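Local coordinates for lactate racemase apoprotein (PDB 2YJG) that interconverts the D- and L-isomers of lactate, using a nickel pincer cofactor derived from nicotinic acid mononucleotide that is absent from this apoprotein, at residues T105-G110 / C195-H200. Residues are numbered along the deposited sequence; the frame is centred on the assembly and turned at random.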
# COMPACT_ATOMS: atom_id res chain seq x y z
N THR A 105 -15.47 6.38 3.68
CA THR A 105 -15.07 7.68 3.15
C THR A 105 -16.18 8.69 3.16
O THR A 105 -15.92 9.87 2.95
CB THR A 105 -14.66 7.49 1.68
OG1 THR A 105 -15.75 6.80 1.04
CG2 THR A 105 -13.41 6.60 1.57
N GLY A 106 -17.40 8.23 3.49
CA GLY A 106 -18.62 9.03 3.37
C GLY A 106 -18.67 9.65 1.99
O GLY A 106 -18.60 8.97 0.98
N PHE A 107 -18.74 10.97 2.01
CA PHE A 107 -18.86 11.85 0.87
C PHE A 107 -17.51 12.07 0.21
O PHE A 107 -17.44 12.53 -0.91
CB PHE A 107 -19.39 13.20 1.45
CG PHE A 107 -19.74 14.23 0.43
CD1 PHE A 107 -20.94 14.14 -0.27
CD2 PHE A 107 -18.92 15.32 0.21
CE1 PHE A 107 -21.29 15.10 -1.21
CE2 PHE A 107 -19.25 16.31 -0.75
CZ PHE A 107 -20.44 16.20 -1.46
N HIS A 108 -16.42 11.76 0.92
CA HIS A 108 -15.11 12.19 0.48
C HIS A 108 -14.61 11.41 -0.74
O HIS A 108 -15.07 10.30 -1.07
CB HIS A 108 -14.02 12.07 1.58
CG HIS A 108 -14.37 12.74 2.87
ND1 HIS A 108 -13.98 12.22 4.09
CD2 HIS A 108 -15.07 13.86 3.15
CE1 HIS A 108 -14.45 12.98 5.06
NE2 HIS A 108 -15.10 14.00 4.52
N ARG A 109 -13.62 12.00 -1.38
CA ARG A 109 -12.89 11.29 -2.40
C ARG A 109 -12.13 10.12 -1.76
O ARG A 109 -11.74 10.17 -0.59
CB ARG A 109 -11.91 12.23 -3.08
CG ARG A 109 -11.02 12.93 -2.09
CD ARG A 109 -9.57 12.78 -2.44
NE ARG A 109 -8.77 13.34 -1.34
CZ ARG A 109 -7.99 12.65 -0.52
NH1 ARG A 109 -7.84 11.33 -0.65
NH2 ARG A 109 -7.34 13.30 0.43
N GLY A 110 -11.93 9.08 -2.55
CA GLY A 110 -11.26 7.89 -2.07
C GLY A 110 -9.88 8.12 -1.50
O GLY A 110 -9.14 8.96 -1.97
N CYS A 195 -27.93 9.73 -0.00
CA CYS A 195 -28.36 9.52 1.35
C CYS A 195 -27.60 10.44 2.29
O CYS A 195 -28.17 10.96 3.24
CB CYS A 195 -28.16 8.07 1.78
SG CYS A 195 -29.27 6.87 0.95
N ILE A 196 -26.32 10.65 2.02
CA ILE A 196 -25.51 11.51 2.88
C ILE A 196 -26.05 12.93 2.83
O ILE A 196 -26.27 13.56 3.85
CB ILE A 196 -24.02 11.45 2.48
CG1 ILE A 196 -23.48 10.01 2.71
CG2 ILE A 196 -23.24 12.43 3.27
CD1 ILE A 196 -22.02 9.72 2.19
N LEU A 197 -26.26 13.44 1.64
CA LEU A 197 -26.74 14.81 1.52
C LEU A 197 -28.10 14.94 2.20
O LEU A 197 -28.35 15.91 2.92
CB LEU A 197 -26.79 15.18 0.02
CG LEU A 197 -25.47 15.40 -0.64
CD1 LEU A 197 -25.51 15.59 -2.17
CD2 LEU A 197 -24.74 16.64 -0.08
N ALA A 198 -28.98 13.97 2.05
CA ALA A 198 -30.35 14.02 2.66
C ALA A 198 -30.26 14.07 4.19
O ALA A 198 -31.07 14.72 4.84
CB ALA A 198 -31.23 12.81 2.24
N ASN A 199 -29.24 13.42 4.74
CA ASN A 199 -29.00 13.37 6.17
C ASN A 199 -28.47 14.75 6.68
O ASN A 199 -28.37 14.97 7.90
CB ASN A 199 -28.08 12.19 6.50
CG ASN A 199 -27.97 11.90 7.99
OD1 ASN A 199 -26.86 11.96 8.52
ND2 ASN A 199 -29.09 11.63 8.66
N HIS A 200 -28.20 15.70 5.78
CA HIS A 200 -27.78 17.05 6.16
C HIS A 200 -28.85 18.10 5.74
O HIS A 200 -28.56 19.32 5.70
CB HIS A 200 -26.46 17.41 5.51
CG HIS A 200 -25.31 16.56 5.94
ND1 HIS A 200 -24.30 17.02 6.77
CD2 HIS A 200 -24.94 15.32 5.57
CE1 HIS A 200 -23.38 16.09 6.92
NE2 HIS A 200 -23.76 15.03 6.23
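The Phe107 ring is met obliquely by Leu197, whose methyl CD2 lies 3.9 Å from Phe107 CE1. Outside the pair, Arg136 makes a cation-pi contact with the same ring and Pro355 also touches Phe107. The ring stands on a type II' beta turn running from Thr105 to His108, in the loop that follows parallel strand 99-104, and it reaches Leu197 on the short helix 193-198. The turn is identified by the 2.8 Å bond from His108 N to Thr105 O and by Gly106 at its second position, with a positive phi of 50°. With CG anti to the backbone N (chi1 -173°), Phe107 directs its ring to the helix.

Beside the ring, Ile196 meets the turn's backbone. Its extended arm (chi2 173°) carries CD1 against the peptide between Gly106 and Phe107, 3.4 Å from Gly106 C, while the branch methyl CG2 lies 4.3 Å from Phe107 CB. No hydrogen bond crosses between the segments; they meet by van der Waals contact, a methyl on a peptide and two apolar side-chain pairs, burying 172 Å² in total. Pro188 and Ala191 also touch Ile196, and Gly106 is bonded through its backbone to Gly189, so the loop preceding the helix meets the turn as well.

The contact thus brings together two elements of the N-terminal domain that carry probable active-site histidines: His108, a proton donor/acceptor by similarity, and His200, which by similarity binds the cofactor's nickel. His108 ND1 is hydrogen-bonded to Asp72 OD2, whereas the His200 ring meets those of Phe176 and Trp358. In the backbone leading to this second histidine, His200 N bonds to Leu197 O at 2.9 Å.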